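Local coordinates for prolyl 4-hydroxylase alpha subunit Fe(2+) 2OG dioxygenase domain-containing protein (Burkholderia ambifaria, PDB 3W20), which probably acts as a 2-oxoglutarate-dependent dioxygenase on N-substituted L-amino acids, with a zinc ion occupying its metal site in this structure, at residues A50-E55 with A138-Y143; T238-Q241 with L245-I248; K123-G128 with V133-A138; A24-A29 with D36-D41; C156-Y161 with P175-G180. All coordinates share one frame; numbering follows the deposited sequence.

Contact 1. Residues A50-E55 with A138-Y143; sequences AWWDDE and ATRRVY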
# COMPACT_ATOMS: atom_id res chain seq x y z
N ALA A 50 12.55 -25.96 -13.02
CA ALA A 50 13.42 -25.22 -12.10
C ALA A 50 13.06 -23.72 -12.04
O ALA A 50 13.21 -23.09 -10.99
CB ALA A 50 14.91 -25.41 -12.44
N TRP A 51 12.58 -23.15 -13.17
CA TRP A 51 12.21 -21.73 -13.19
C TRP A 51 10.94 -21.47 -12.45
O TRP A 51 10.78 -20.41 -11.82
CB TRP A 51 12.09 -21.29 -14.63
CG TRP A 51 13.40 -21.12 -15.26
CD1 TRP A 51 14.32 -22.11 -15.61
CD2 TRP A 51 13.95 -19.87 -15.75
NE1 TRP A 51 15.41 -21.54 -16.27
CE2 TRP A 51 15.26 -20.20 -16.33
CE3 TRP A 51 13.54 -18.55 -15.72
CZ2 TRP A 51 16.08 -19.22 -16.89
CZ3 TRP A 51 14.38 -17.57 -16.26
CH2 TRP A 51 15.62 -17.90 -16.85
N TRP A 52 10.02 -22.43 -12.46
CA TRP A 52 8.80 -22.29 -11.70
C TRP A 52 8.96 -22.53 -10.23
O TRP A 52 8.41 -21.79 -9.37
CB TRP A 52 7.79 -23.29 -12.24
CG TRP A 52 6.46 -23.19 -11.57
CD1 TRP A 52 6.02 -23.85 -10.41
CD2 TRP A 52 5.31 -22.44 -12.05
NE1 TRP A 52 4.72 -23.51 -10.13
CE2 TRP A 52 4.23 -22.69 -11.09
CE3 TRP A 52 5.08 -21.57 -13.13
CZ2 TRP A 52 2.98 -22.11 -11.23
CZ3 TRP A 52 3.81 -20.99 -13.25
CH2 TRP A 52 2.78 -21.26 -12.33
N ASP A 53 9.67 -23.61 -9.93
CA ASP A 53 9.92 -23.99 -8.52
C ASP A 53 11.01 -23.18 -7.84
O ASP A 53 11.31 -23.43 -6.69
CB ASP A 53 10.35 -25.48 -8.46
CG ASP A 53 9.36 -26.42 -9.13
OD1 ASP A 53 8.19 -26.06 -9.29
OD2 ASP A 53 9.79 -27.51 -9.52
N ASP A 54 11.65 -22.23 -8.54
CA ASP A 54 12.55 -21.22 -7.94
C ASP A 54 12.13 -20.79 -6.52
O ASP A 54 11.00 -20.35 -6.30
CB ASP A 54 12.59 -19.98 -8.86
CG ASP A 54 13.77 -19.07 -8.61
OD1 ASP A 54 13.99 -18.53 -7.49
OD2 ASP A 54 14.48 -18.81 -9.60
N GLU A 55 13.06 -20.89 -5.57
CA GLU A 55 12.74 -20.61 -4.15
C GLU A 55 12.23 -19.17 -3.87
O GLU A 55 11.56 -18.93 -2.87
CB GLU A 55 13.94 -20.98 -3.23
CG GLU A 55 14.40 -22.44 -3.36
CD GLU A 55 15.47 -22.63 -4.47
OE1 GLU A 55 15.22 -22.24 -5.65
OE2 GLU A 55 16.58 -23.15 -4.15
N ALA A 138 6.30 -9.38 -10.22
CA ALA A 138 6.04 -10.44 -11.25
C ALA A 138 5.08 -11.43 -10.61
O ALA A 138 4.92 -11.42 -9.39
CB ALA A 138 7.32 -11.14 -11.74
N THR A 139 4.45 -12.28 -11.43
CA THR A 139 3.51 -13.25 -10.99
C THR A 139 3.71 -14.58 -11.76
O THR A 139 4.12 -14.64 -12.95
CB THR A 139 2.03 -12.80 -11.17
OG1 THR A 139 1.84 -12.51 -12.53
CG2 THR A 139 1.69 -11.52 -10.49
N ARG A 140 3.50 -15.69 -11.03
CA ARG A 140 3.31 -16.95 -11.70
C ARG A 140 1.84 -17.14 -12.00
O ARG A 140 0.97 -16.82 -11.15
CB ARG A 140 3.79 -18.09 -10.76
CG ARG A 140 5.26 -18.16 -10.60
CD ARG A 140 5.70 -19.44 -9.82
NE ARG A 140 5.00 -19.52 -8.56
CZ ARG A 140 5.19 -20.47 -7.62
NH1 ARG A 140 6.08 -21.43 -7.79
NH2 ARG A 140 4.47 -20.45 -6.51
N ARG A 141 1.50 -17.66 -13.17
CA ARG A 141 0.12 -17.57 -13.67
C ARG A 141 -0.28 -18.97 -14.02
O ARG A 141 0.45 -19.69 -14.77
CB ARG A 141 0.06 -16.64 -14.92
CG ARG A 141 0.28 -15.13 -14.62
CD ARG A 141 0.77 -14.36 -15.86
NE ARG A 141 1.25 -12.99 -15.57
CZ ARG A 141 1.78 -12.19 -16.47
NH1 ARG A 141 2.19 -10.92 -16.11
NH2 ARG A 141 1.94 -12.62 -17.74
N VAL A 142 -1.41 -19.41 -13.47
CA VAL A 142 -2.02 -20.70 -13.82
C VAL A 142 -3.30 -20.40 -14.65
O VAL A 142 -4.16 -19.62 -14.23
CB VAL A 142 -2.35 -21.52 -12.53
CG1 VAL A 142 -3.03 -22.83 -12.87
CG2 VAL A 142 -1.07 -21.77 -11.71
N TYR A 143 -3.39 -20.97 -15.84
CA TYR A 143 -4.58 -20.79 -16.69
C TYR A 143 -5.29 -22.17 -16.67
O TYR A 143 -4.75 -23.10 -17.26
CB TYR A 143 -4.16 -20.43 -18.12
CG TYR A 143 -3.49 -19.06 -18.20
CD1 TYR A 143 -4.25 -17.92 -18.47
CD2 TYR A 143 -2.12 -18.90 -17.96
CE1 TYR A 143 -3.69 -16.65 -18.52
CE2 TYR A 143 -1.55 -17.63 -17.99
CZ TYR A 143 -2.32 -16.51 -18.29
OH TYR A 143 -1.79 -15.25 -18.33

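Contact 2. Residues T238-Q241 with L245-I248; sequences TLFQ and LHAI. With ZN (zinc ion), chain C.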
# COMPACT_ATOMS: atom_id res chain seq x y z
N THR A 238 8.00 -14.59 -24.45
CA THR A 238 7.33 -13.75 -25.41
C THR A 238 7.39 -12.29 -24.88
O THR A 238 6.94 -12.07 -23.75
CB THR A 238 5.90 -14.20 -25.52
OG1 THR A 238 5.92 -15.53 -26.05
CG2 THR A 238 5.14 -13.37 -26.57
N LEU A 239 7.89 -11.37 -25.70
CA LEU A 239 8.04 -9.96 -25.33
C LEU A 239 7.20 -9.19 -26.36
O LEU A 239 7.27 -9.51 -27.58
CB LEU A 239 9.47 -9.57 -25.42
CG LEU A 239 10.44 -10.36 -24.51
CD1 LEU A 239 11.83 -10.02 -24.97
CD2 LEU A 239 10.17 -9.77 -23.13
N PHE A 240 6.27 -8.34 -25.91
CA PHE A 240 5.45 -7.69 -26.85
C PHE A 240 5.00 -6.32 -26.37
O PHE A 240 5.07 -6.01 -25.17
CB PHE A 240 4.13 -8.49 -27.15
CG PHE A 240 3.26 -8.70 -25.94
CD1 PHE A 240 2.03 -8.02 -25.80
CD2 PHE A 240 3.63 -9.64 -24.96
CE1 PHE A 240 1.23 -8.24 -24.65
CE2 PHE A 240 2.84 -9.84 -23.82
CZ PHE A 240 1.63 -9.18 -23.67
N GLN A 241 4.52 -5.53 -27.34
CA GLN A 241 4.02 -4.18 -26.95
C GLN A 241 2.64 -4.33 -26.35
O GLN A 241 1.61 -4.64 -27.05
CB GLN A 241 4.06 -3.18 -28.13
CG GLN A 241 5.46 -2.94 -28.59
CD GLN A 241 5.54 -1.67 -29.47
OE1 GLN A 241 4.93 -0.65 -29.12
NE2 GLN A 241 6.25 -1.71 -30.56
N LEU A 245 -4.12 -4.44 -28.42
CA LEU A 245 -5.12 -5.41 -27.97
C LEU A 245 -4.61 -6.87 -28.15
O LEU A 245 -3.96 -7.22 -29.15
CB LEU A 245 -6.40 -5.12 -28.77
CG LEU A 245 -7.56 -5.76 -28.05
CD1 LEU A 245 -8.03 -4.84 -26.94
CD2 LEU A 245 -8.62 -6.05 -29.10
N HIS A 246 -4.86 -7.71 -27.15
CA HIS A 246 -4.49 -9.13 -27.30
C HIS A 246 -5.30 -10.05 -26.43
O HIS A 246 -5.88 -9.58 -25.46
CB HIS A 246 -2.99 -9.32 -26.93
CG HIS A 246 -2.60 -8.78 -25.57
ND1 HIS A 246 -2.35 -7.45 -25.34
CD2 HIS A 246 -2.34 -9.45 -24.40
CE1 HIS A 246 -1.98 -7.30 -24.02
NE2 HIS A 246 -1.93 -8.55 -23.46
N ALA A 247 -5.21 -11.36 -26.64
CA ALA A 247 -6.10 -12.26 -25.87
C ALA A 247 -5.44 -13.59 -25.87
O ALA A 247 -4.75 -13.90 -26.83
CB ALA A 247 -7.45 -12.33 -26.61
N ILE A 248 -5.62 -14.37 -24.81
CA ILE A 248 -5.04 -15.74 -24.74
C ILE A 248 -6.22 -16.70 -25.17
O ILE A 248 -7.35 -16.55 -24.69
CB ILE A 248 -4.56 -16.11 -23.29
CG1 ILE A 248 -3.41 -15.20 -22.82
CG2 ILE A 248 -4.03 -17.54 -23.26
CD1 ILE A 248 -2.28 -15.16 -23.85
ZN ZN C . -1.97 -8.50 -21.32

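Contact 3. Residues K123-G128 with V133-A138; sequences KPLTIG and VEFLLA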
# COMPACT_ATOMS: atom_id res chain seq x y z
N LYS A 123 14.94 -2.28 -12.39
CA LYS A 123 14.63 -2.30 -10.96
C LYS A 123 13.10 -2.36 -10.84
O LYS A 123 12.41 -2.07 -11.80
CB LYS A 123 15.17 -1.02 -10.34
CG LYS A 123 16.68 -1.03 -10.11
CD LYS A 123 17.19 0.40 -10.14
CE LYS A 123 18.69 0.46 -9.89
NZ LYS A 123 19.33 0.37 -11.22
N PRO A 124 12.57 -2.72 -9.66
CA PRO A 124 11.09 -2.63 -9.49
C PRO A 124 10.62 -1.19 -9.66
O PRO A 124 11.30 -0.25 -9.20
CB PRO A 124 10.84 -3.09 -8.07
CG PRO A 124 12.22 -3.42 -7.47
CD PRO A 124 13.32 -3.16 -8.46
N LEU A 125 9.47 -1.00 -10.28
CA LEU A 125 8.86 0.31 -10.37
C LEU A 125 8.49 0.75 -8.94
O LEU A 125 8.12 -0.08 -8.10
CB LEU A 125 7.57 0.24 -11.22
CG LEU A 125 6.87 1.55 -11.45
CD1 LEU A 125 7.79 2.51 -12.23
CD2 LEU A 125 5.58 1.17 -12.18
N THR A 126 8.61 2.03 -8.67
CA THR A 126 8.27 2.55 -7.33
C THR A 126 7.30 3.71 -7.48
O THR A 126 7.20 4.36 -8.54
CB THR A 126 9.52 3.01 -6.55
OG1 THR A 126 10.19 4.08 -7.24
CG2 THR A 126 10.49 1.83 -6.23
N ILE A 127 6.54 3.95 -6.43
CA ILE A 127 5.67 5.12 -6.43
C ILE A 127 6.15 6.06 -5.34
O ILE A 127 6.76 5.61 -4.35
CB ILE A 127 4.22 4.65 -6.27
CG1 ILE A 127 3.22 5.81 -6.32
CG2 ILE A 127 4.00 3.69 -5.08
CD1 ILE A 127 1.90 5.31 -6.76
N GLY A 128 5.94 7.36 -5.50
CA GLY A 128 6.32 8.31 -4.44
C GLY A 128 7.63 9.07 -4.69
O GLY A 128 8.71 8.46 -4.83
N VAL A 133 8.10 3.11 -2.45
CA VAL A 133 7.67 1.76 -2.13
C VAL A 133 7.45 1.10 -3.52
O VAL A 133 7.23 1.79 -4.51
CB VAL A 133 6.42 1.76 -1.25
CG1 VAL A 133 6.60 2.70 -0.03
CG2 VAL A 133 5.17 2.05 -2.02
N GLU A 134 7.57 -0.20 -3.55
CA GLU A 134 7.68 -0.94 -4.80
C GLU A 134 6.30 -1.47 -5.18
O GLU A 134 5.51 -1.88 -4.34
CB GLU A 134 8.61 -2.14 -4.62
CG GLU A 134 10.05 -1.68 -4.29
CD GLU A 134 10.98 -2.87 -4.10
OE1 GLU A 134 10.54 -4.00 -3.84
OE2 GLU A 134 12.19 -2.63 -4.24
N PHE A 135 6.08 -1.46 -6.50
CA PHE A 135 5.06 -2.28 -7.11
C PHE A 135 5.46 -3.75 -7.01
O PHE A 135 6.68 -4.11 -6.86
CB PHE A 135 5.00 -1.90 -8.57
CG PHE A 135 4.25 -0.57 -8.84
CD1 PHE A 135 2.99 -0.57 -9.44
CD2 PHE A 135 4.83 0.63 -8.53
CE1 PHE A 135 2.32 0.66 -9.67
CE2 PHE A 135 4.17 1.84 -8.75
CZ PHE A 135 2.93 1.86 -9.34
N LEU A 136 4.46 -4.61 -7.08
CA LEU A 136 4.69 -6.04 -7.17
C LEU A 136 5.61 -6.30 -8.38
O LEU A 136 5.41 -5.71 -9.47
CB LEU A 136 3.34 -6.78 -7.38
CG LEU A 136 3.48 -8.25 -7.70
CD1 LEU A 136 4.00 -8.87 -6.40
CD2 LEU A 136 2.16 -8.89 -8.05
N LEU A 137 6.57 -7.25 -8.26
CA LEU A 137 7.51 -7.45 -9.41
C LEU A 137 7.02 -8.33 -10.56
O LEU A 137 7.35 -8.07 -11.73
CB LEU A 137 8.89 -8.02 -8.93
CG LEU A 137 9.87 -6.95 -8.53
CD1 LEU A 137 11.02 -7.58 -7.65
CD2 LEU A 137 10.52 -6.35 -9.82
N ALA A 138 6.30 -9.38 -10.22
CA ALA A 138 6.04 -10.44 -11.25
C ALA A 138 5.08 -11.43 -10.61
O ALA A 138 4.92 -11.42 -9.39
CB ALA A 138 7.32 -11.14 -11.74

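Contact 4. Residues A24-A29 with D36-D41; sequences AAAIHA and DAIVMD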
# COMPACT_ATOMS: atom_id res chain seq x y z
N ALA A 24 18.69 -7.84 -23.97
CA ALA A 24 18.73 -6.37 -24.05
C ALA A 24 18.50 -5.93 -25.49
O ALA A 24 17.82 -4.91 -25.69
CB ALA A 24 20.06 -5.78 -23.56
N ALA A 25 19.00 -6.71 -26.50
CA ALA A 25 18.77 -6.27 -27.84
C ALA A 25 17.29 -6.38 -28.26
O ALA A 25 16.78 -5.51 -28.95
CB ALA A 25 19.73 -6.95 -28.85
N ALA A 26 16.64 -7.46 -27.87
CA ALA A 26 15.23 -7.70 -28.18
C ALA A 26 14.37 -6.59 -27.52
O ALA A 26 13.53 -5.97 -28.19
CB ALA A 26 14.78 -9.05 -27.66
N ILE A 27 14.69 -6.31 -26.27
CA ILE A 27 13.95 -5.27 -25.50
C ILE A 27 14.23 -3.90 -26.21
O ILE A 27 13.31 -3.08 -26.43
CB ILE A 27 14.37 -5.23 -24.02
CG1 ILE A 27 13.92 -6.47 -23.25
CG2 ILE A 27 13.99 -3.92 -23.32
CD1 ILE A 27 12.38 -6.58 -23.16
N HIS A 28 15.47 -3.62 -26.57
CA HIS A 28 15.73 -2.34 -27.33
C HIS A 28 14.95 -2.24 -28.64
O HIS A 28 14.52 -1.11 -29.04
CB HIS A 28 17.25 -2.22 -27.60
CG HIS A 28 17.64 -1.00 -28.43
ND1 HIS A 28 17.52 -0.97 -29.79
CD2 HIS A 28 18.17 0.23 -28.05
CE1 HIS A 28 17.91 0.25 -30.24
NE2 HIS A 28 18.36 0.96 -29.19
N ALA A 29 14.83 -3.36 -29.38
CA ALA A 29 14.11 -3.30 -30.64
C ALA A 29 12.67 -2.97 -30.36
O ALA A 29 12.06 -2.19 -31.08
CB ALA A 29 14.28 -4.58 -31.50
N ASP A 36 6.70 -5.65 -33.11
CA ASP A 36 5.55 -5.67 -32.27
C ASP A 36 5.64 -6.79 -31.21
O ASP A 36 5.12 -6.66 -30.12
CB ASP A 36 4.34 -5.79 -33.19
CG ASP A 36 4.28 -4.65 -34.17
OD1 ASP A 36 4.26 -3.51 -33.69
OD2 ASP A 36 4.44 -4.86 -35.40
N ALA A 37 6.22 -7.91 -31.57
CA ALA A 37 6.48 -9.00 -30.64
C ALA A 37 7.74 -9.72 -31.00
O ALA A 37 8.17 -9.75 -32.16
CB ALA A 37 5.30 -10.00 -30.60
N ILE A 38 8.35 -10.29 -29.99
CA ILE A 38 9.58 -11.11 -30.14
C ILE A 38 9.40 -12.34 -29.27
O ILE A 38 9.05 -12.26 -28.05
CB ILE A 38 10.83 -10.35 -29.73
CG1 ILE A 38 10.97 -9.08 -30.60
CG2 ILE A 38 12.11 -11.22 -30.02
CD1 ILE A 38 12.27 -8.27 -30.28
N VAL A 39 9.65 -13.49 -29.89
CA VAL A 39 9.59 -14.75 -29.14
C VAL A 39 10.97 -15.40 -29.09
O VAL A 39 11.59 -15.61 -30.14
CB VAL A 39 8.58 -15.73 -29.75
CG1 VAL A 39 8.62 -17.02 -28.90
CG2 VAL A 39 7.16 -15.14 -29.70
N MSE A 40 11.48 -15.71 -27.89
CA MSE A 40 12.88 -16.14 -27.73
C MSE A 40 12.96 -17.49 -26.99
O MSE A 40 12.22 -17.75 -26.08
CB MSE A 40 13.62 -15.10 -26.81
CG MSE A 40 13.39 -13.67 -27.33
SE MSE A 40 14.47 -12.43 -26.21
CE MSE A 40 16.23 -13.10 -26.67
N ASP A 41 13.88 -18.35 -27.42
CA ASP A 41 14.06 -19.67 -26.82
C ASP A 41 15.06 -19.52 -25.69
O ASP A 41 16.25 -19.46 -25.89
CB ASP A 41 14.61 -20.64 -27.87
CG ASP A 41 13.63 -20.96 -28.95
OD1 ASP A 41 12.52 -20.40 -28.99
OD2 ASP A 41 13.95 -21.81 -29.79

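Contact 5. Residues C156-Y161 with P175-G180; sequences CDDVSY and PRQLGG. With ZN (zinc ion), chain C.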
# COMPACT_ATOMS: atom_id res chain seq x y z
N CYS A 156 -5.80 -4.77 -23.17
CA CYS A 156 -4.45 -4.26 -23.34
C CYS A 156 -3.99 -3.85 -21.96
O CYS A 156 -4.83 -3.74 -21.00
CB CYS A 156 -4.36 -3.13 -24.38
SG CYS A 156 -5.26 -1.67 -23.87
N ASP A 157 -2.70 -3.77 -21.81
CA ASP A 157 -2.11 -3.40 -20.57
C ASP A 157 -1.37 -2.08 -20.70
O ASP A 157 -0.47 -1.92 -21.54
CB ASP A 157 -1.17 -4.47 -20.04
CG ASP A 157 -1.73 -5.94 -20.13
OD1 ASP A 157 -2.43 -6.38 -19.24
OD2 ASP A 157 -1.33 -6.70 -21.02
N ASP A 158 -1.77 -1.11 -19.88
CA ASP A 158 -1.15 0.20 -19.90
C ASP A 158 -1.31 0.70 -18.45
O ASP A 158 -2.45 0.70 -17.89
CB ASP A 158 -1.94 1.13 -20.87
CG ASP A 158 -1.40 2.55 -20.89
OD1 ASP A 158 -1.04 3.11 -19.82
OD2 ASP A 158 -1.33 3.17 -21.99
N VAL A 159 -0.16 1.06 -17.85
CA VAL A 159 -0.04 1.38 -16.44
C VAL A 159 -1.00 2.55 -16.07
O VAL A 159 -1.44 2.65 -14.90
CB VAL A 159 1.44 1.68 -16.07
CG1 VAL A 159 1.87 3.04 -16.55
CG2 VAL A 159 1.62 1.62 -14.56
N SER A 160 -1.30 3.38 -17.05
CA SER A 160 -2.25 4.48 -16.84
C SER A 160 -3.72 4.22 -16.90
O SER A 160 -4.54 5.12 -16.52
CB SER A 160 -1.89 5.66 -17.74
OG SER A 160 -2.26 5.44 -19.08
N TYR A 161 -4.09 3.02 -17.31
CA TYR A 161 -5.49 2.72 -17.56
C TYR A 161 -6.31 2.29 -16.32
O TYR A 161 -6.94 1.27 -16.31
CB TYR A 161 -5.62 1.70 -18.68
CG TYR A 161 -5.33 2.21 -20.06
CD1 TYR A 161 -4.79 3.48 -20.27
CD2 TYR A 161 -5.63 1.47 -21.15
CE1 TYR A 161 -4.50 3.94 -21.53
CE2 TYR A 161 -5.38 1.91 -22.43
CZ TYR A 161 -4.83 3.15 -22.62
OH TYR A 161 -4.60 3.53 -23.89
N PRO A 175 4.18 4.53 -24.40
CA PRO A 175 3.67 3.82 -25.60
C PRO A 175 4.38 2.53 -25.92
O PRO A 175 3.84 1.65 -26.59
CB PRO A 175 3.91 4.86 -26.75
CG PRO A 175 4.87 5.85 -26.16
CD PRO A 175 4.74 5.88 -24.69
N ARG A 176 5.61 2.33 -25.40
CA ARG A 176 6.29 1.10 -25.62
C ARG A 176 6.25 0.17 -24.40
O ARG A 176 7.18 -0.63 -24.20
CB ARG A 176 7.75 1.31 -26.10
CG ARG A 176 7.86 2.25 -27.31
CD ARG A 176 6.98 1.80 -28.50
NE ARG A 176 6.57 3.01 -29.24
CZ ARG A 176 5.47 3.10 -29.98
NH1 ARG A 176 5.20 4.24 -30.58
NH2 ARG A 176 4.65 2.07 -30.20
N GLN A 177 5.24 0.30 -23.52
CA GLN A 177 5.18 -0.61 -22.35
C GLN A 177 5.25 -2.05 -22.90
O GLN A 177 4.52 -2.37 -23.87
CB GLN A 177 3.86 -0.41 -21.63
CG GLN A 177 3.64 -1.43 -20.45
CD GLN A 177 2.41 -1.08 -19.61
OE1 GLN A 177 2.17 0.08 -19.31
NE2 GLN A 177 1.75 -2.13 -19.10
N LEU A 178 6.06 -2.92 -22.26
CA LEU A 178 6.17 -4.30 -22.78
C LEU A 178 5.55 -5.25 -21.81
O LEU A 178 5.72 -5.05 -20.59
CB LEU A 178 7.63 -4.69 -22.98
CG LEU A 178 8.35 -3.66 -23.84
CD1 LEU A 178 9.81 -4.12 -23.94
CD2 LEU A 178 7.68 -3.47 -25.25
N GLY A 179 4.93 -6.33 -22.32
CA GLY A 179 4.64 -7.49 -21.47
C GLY A 179 5.74 -8.52 -21.78
O GLY A 179 6.25 -8.57 -22.92
N GLY A 180 6.12 -9.33 -20.78
CA GLY A 180 7.14 -10.37 -21.01
C GLY A 180 6.61 -11.58 -20.25
O GLY A 180 6.37 -11.47 -19.00
ZN ZN C . -1.97 -8.50 -21.32
O HOH W 1 1.80 2.65 -20.18

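Contact 1. Residues A50-E55 with A138-Y143
Trp-52, on helix 48-52, lays a face of its indole on the side chain of Arg-140, from strand 139-143 of the double-stranded beta-helix (DSBH) sheet. The arginine runs along this face from the six-membered to the five-membered part. CB starts by the far rim, 3.7 Å from Trp-52 CH2, and CG passes CZ3. CD then lies against the centre of the six-membered ring on the same face, a CH-pi contact 3.8 Å from its centroid. A bend at chi3 (-54°) turns the rest of the chain toward the backbone of Trp-52, where the guanidinium lies almost flat on the indole as a cation-pi stack, the planes 27° apart. NH1 donates to Trp-52 O at 2.8 Å, meeting that oxygen from above the carbonyl plane. One residue thus provides both the aromatic surface and the acceptor for the charged tip. At the ring edge, CH2 touches Val-142 CG2 at 3.9 Å. On the strand, Arg-141, a residue of the 2-oxoglutarate site, empty of that cosubstrate in this chain, points its CB away from the helix; its NE donates to Thr-139 OG1, and its NH1 forms a salt bridge with Asp-273. Near the indole plane, Trp-52 CH2 also lies 3.7 Å from Arg-141 O.

Contact 2. Residues T238-Q241 with L245-I248
Phe-240 and His-246 meet as a T-shaped aromatic pair, the edge of the phenyl ring directed at the face of the imidazole. The ring centroids are 4.7 Å apart and the planes stand at 76°. Phe-240 CE1 comes 3.4 Å from both NE2 and CE1 of His-246, and sits above the imidazole toward its rim; CZ follows beside it. Both side chains adopt the same first torsion, with CG held between the backbone N and the carbonyl carbon (chi1 61° in Phe-240, 53° in His-246). Each CB points toward the other segment, and this rotamer brings the two rings together between the strands, where they cross at about a right angle.

No hydrogen bond links the segments, and the imidazole is held from other directions. Its NE2 binds the zinc ion at 2.1 Å, while ND1 at the other side of the ring is hydrogen-bonded to Asn-244 O. The metal bond and this second-shell carbonyl fix the ring's rotation, and the phenyl edge closes on one face. Met-193 touches both aromatic side chains. The backbone of Phe-240 pairs with Gly-179, so the phenyl group stands on the major sheet while His-246 belongs to the minor one. With His-155 and Asp-157, His-246 completes the His-X-Asp...His facial triad typical of 2-oxoglutarate dioxygenases of the DSBH fold.

Contact 3. Residues K123-G128 with V133-A138
The Phe-135 ring carries Leu-125 CD2 over the centre of one face, a CH-pi contact 3.7 Å from the centroid, while the backbone C of Thr-126 lies at its edge. Phe-97 of helix 87-107 adds an edge-to-face partner. Leu-125 and Phe-135 point the same way, side by side, within the beta hairpin of strands 123-127 and 133-134. Phe-135 N donates to Leu-125 O at 2.9 Å, holding the two residues together. Further along, Ile-127 N bonds to Val-133 O, and the return bond, Val-133 N to Ile-127 O, is weak at 3.4 Å. Ile-127 and Val-133 form the antiparallel hydrogen-bonded pair; their CG2 methyls touch at 3.7 Å, and both residues also pack against the second subunit. Thr-126 and Glu-134 are the adjacent non-hydrogen-bonded pair, with side chains on the opposite side of the sheet. Glu-134 leaves with CG beside its backbone N (chi1 -64°) and extends past Thr-126 CG2 to Pro-124. Its carboxylate is gripped by Asn-104 through OE1 and by a salt bridge from OE2 to Arg-108. The pyrrolidine of Pro-124 touches two side chains, its CG 3.3 Å from Glu-134 OE2 and its CB 3.7 Å from Leu-137 CD2.

Contact 4. Residues A24-A29 with D36-D41
Helix 23-31 rests on strand 37-41 of the large sheet, and Ala-26 makes most of the contact. The CB of Ala-26 meets two strand side chains, touching Ile-38 CD1 and the SE of selenomethionine Met-40, each at 3.7 Å. Ile-38 and Met-40 are two residues apart, so both point their CB atoms at the helix from the same side of the strand. In Ile-38, CG1 is anti to the carbonyl carbon (chi1 -59°) and the chain continues extended through chi2, which drives CD1 straight at the helix backbone. There the methyl lies 3.4 Å from Ala-26 O and, more loosely, 4.4 Å from Ala-29 CB. Met-40 reaches out straight as far as its selenium and bends only at chi3 (64°), so that SE rather than the terminal methyl touches Ala-26.

Residues 24-29 of the helix and 37-41 of the strand run nearly antiparallel, their axes 166° apart in direction and 9.1 Å at closest approach. They form a helix-loop-strand unit in which the chain leaves the helix, turns and enters the DSBH sheet between strands 4-10 and 236-241. At the entry, Asp-36 and Ala-37 both face Met-10 in a classic beta bulge, and the Asp-36 carboxylate is held by a salt bridge to Arg-11 and by the backbone N of Phe-12. No hydrogen bond crosses from helix to strand; the side chains that meet are apolar. Ile-27, its CB directed away from strand 37-41, packs on Leu-239 of the next strand, while Met-40 reaches the same leucine from within the sheet.

Contact 5. Residues C156-Y161 with P175-G180
Gln-177 reaches from just before strand 178-185 to the loop that carries the metal ligand Asp-157, and its carboxamide meets the backbone there. OE1 accepts from Val-159 N at 2.9 Å, with the donor in the carbonyl plane and on a lone pair. NE2 is 3.3 Å from Asp-157 O, but the angle is too poor for a hydrogen bond; that carbonyl is instead bonded to Ser-242. CG of Gln-177 is anti to the backbone N (chi1 175°) and the chain stays extended, which spans from strand to loop. A water 2.7 Å from Gln-177 OE1 probably donates to it, and a bond to Asp-158 OD1 would be weak, as the water has more acceptors in reach than protons.

Around this grip the loop is folded on itself. Asp-158 OD1 accepts from Ser-160 N at 2.8 Å through its anti lone pair, an Asx turn, and from Ser-160 OG at 2.7 Å from above the carboxylate plane. Tyr-161 N to Asp-158 O closes a type I beta turn from Asp-158 to Tyr-161, overlapping the Asx turn. Asp-158 OD2 is held in turn by Ser-173 and a salt bridge to Lys-243. Just ahead, Asp-157 directs its CB toward the strand, and OD2 binds the zinc ion at 1.9 Å. Asp-157 supplies the carboxylate of the two-histidine, one-carboxylate facial triad, with His-155 and His-246, at the metal centre of the DSBH fold.

How the contacts relate
The metal site joins contacts 2 and 5, whose centres are 10 Å apart: His-246 and Asp-157 bind the same zinc ion, with NE2 and OD2 separated by 3.1 Å. Strands 236-241 and 178-185 are sheet neighbours, Phe-240 O lying 2.9 Å from Gly-179 N. Contact 4 extends this sheet on the other edge of strand 236-241, through Leu-239 O and Ile-38 N at 2.8 Å, and its helix meets contact 5 where Ile-27 CD1 packs on Leu-178 CD1. Contacts 1 and 3 share Ala-138, and the hairpin of 3 is nested within the chain loop closed by 1. Contact 1 brings in Arg-141 and Tyr-143 of the 2-oxoglutarate site; the Arg-141 side chain lies about 7 Å from the zinc.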